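Local coordinates for hypothetical membrane protein (Corynebacterium glutamicum, PDB 6JS9) that binds heme through its N-terminal domain and probably passes it on during heme uptake in corynebacteria, at residues I34-G37 and D38-D42. Numbering follows the deposited sequence.
Sequences ITLG and DGASD
L36 reaches across a tight turn to the returning chain of A40, S41 and D42. Its CB lies 4.1 Å from A40 CB, an apolar contact, and 3.9 Å from A40 O. Beyond it, the first torsion turns CG to the side of the backbone N, opposite the carbonyl carbon, and the extended second torsion (chi2 174°) sends CD1 on towards S41 and D42. CD1 ends over the S41 carbonyl group, 3.4 Å from S41 C, and comes within 3.6 Å of D42 N; F47 and V72 also touch this side chain. The reversal is a type I' beta turn from G37 to A40, joining the end of strand 33-37 to the loop before strand 48-58. Its closing bond runs from A40 N to G37 O at 3.2 Å, nearly straight at 165° on the hydrogen. Positive phi values at both central residues, D38 and G39, support the assignment, and the one at G39 (101°) is a value that glycine readily takes. D38 OD1 is hydrogen-bonded to S71 OG on neighbouring strand 63-79, whose backbone at S71 also pairs with G37.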
loop_
_atom_site.group_PDB
_atom_site.type_symbol
_atom_site.label_atom_id
_atom_site.label_comp_id
_atom_site.label_asym_id
_atom_site.label_seq_id
_atom_site.Cartn_x
_atom_site.Cartn_y
_atom_site.Cartn_z
ATOM N N ILE A 34 8.018 0.540 -12.348
ATOM C CA ILE A 34 7.490 1.031 -11.074
ATOM C C ILE A 34 8.119 2.393 -10.809
ATOM O O ILE A 34 9.343 2.543 -10.905
ATOM C CB ILE A 34 7.787 0.066 -9.908
ATOM C CG1 ILE A 34 7.279 -1.349 -10.200
ATOM C CG2 ILE A 34 7.158 0.589 -8.586
ATOM C CD1 ILE A 34 7.577 -2.336 -9.065
ATOM N N THR A 35 7.291 3.385 -10.479
ATOM C CA THR A 35 7.780 4.732 -10.203
ATOM C C THR A 35 7.208 5.228 -8.881
ATOM O O THR A 35 5.987 5.216 -8.681
ATOM C CB THR A 35 7.419 5.702 -11.335
ATOM O OG1 THR A 35 7.828 5.139 -12.589
ATOM C CG2 THR A 35 8.140 7.003 -11.153
ATOM N N LEU A 36 8.089 5.652 -7.982
ATOM C CA LEU A 36 7.692 6.195 -6.692
ATOM C C LEU A 36 7.667 7.716 -6.750
ATOM O O LEU A 36 8.487 8.343 -7.425
ATOM C CB LEU A 36 8.648 5.733 -5.599
ATOM C CG LEU A 36 8.811 4.227 -5.464
ATOM C CD1 LEU A 36 9.898 3.945 -4.435
ATOM C CD2 LEU A 36 7.490 3.579 -5.074
ATOM N N GLY A 37 6.715 8.309 -6.033
ATOM C CA GLY A 37 6.620 9.752 -5.962
ATOM C C GLY A 37 6.267 10.226 -4.566
ATOM O O GLY A 37 6.059 9.426 -3.651
ATOM N N ASP A 38 6.206 11.551 -4.427
ATOM C CA ASP A 38 5.696 12.217 -3.226
ATOM C C ASP A 38 6.442 11.796 -1.957
ATOM O O ASP A 38 5.858 11.748 -0.872
ATOM C CB ASP A 38 4.186 11.980 -3.072
ATOM C CG ASP A 38 3.409 12.358 -4.322
ATOM O OD1 ASP A 38 3.438 11.580 -5.298
ATOM O OD2 ASP A 38 2.781 13.430 -4.352
ATOM N N GLY A 39 7.733 11.480 -2.073
ATOM C CA GLY A 39 8.563 11.191 -0.923
ATOM C C GLY A 39 8.832 9.721 -0.649
ATOM O O GLY A 39 9.708 9.418 0.175
ATOM N N ALA A 40 8.109 8.804 -1.296
ATOM C CA ALA A 40 8.379 7.382 -1.120
ATOM C C ALA A 40 9.777 7.028 -1.625
ATOM O O ALA A 40 10.279 7.607 -2.592
ATOM C CB ALA A 40 7.333 6.545 -1.855
ATOM N N SER A 41 10.413 6.069 -0.948
ATOM C CA SER A 41 11.757 5.608 -1.275
ATOM C C SER A 41 11.723 4.114 -1.556
ATOM O O SER A 41 10.832 3.396 -1.091
ATOM C CB SER A 41 12.757 5.883 -0.140
ATOM O OG SER A 41 12.657 7.209 0.355
ATOM N N ASP A 42 12.727 3.644 -2.304
ATOM C CA ASP A 42 12.713 2.261 -2.773
ATOM C C ASP A 42 13.006 1.278 -1.645
ATOM O O ASP A 42 12.311 0.265 -1.502
ATOM C CB ASP A 42 13.709 2.085 -3.911
ATOM C CG ASP A 42 13.583 0.736 -4.576
ATOM O OD1 ASP A 42 14.423 -0.149 -4.285
ATOM O OD2 ASP A 42 12.629 0.565 -5.365
#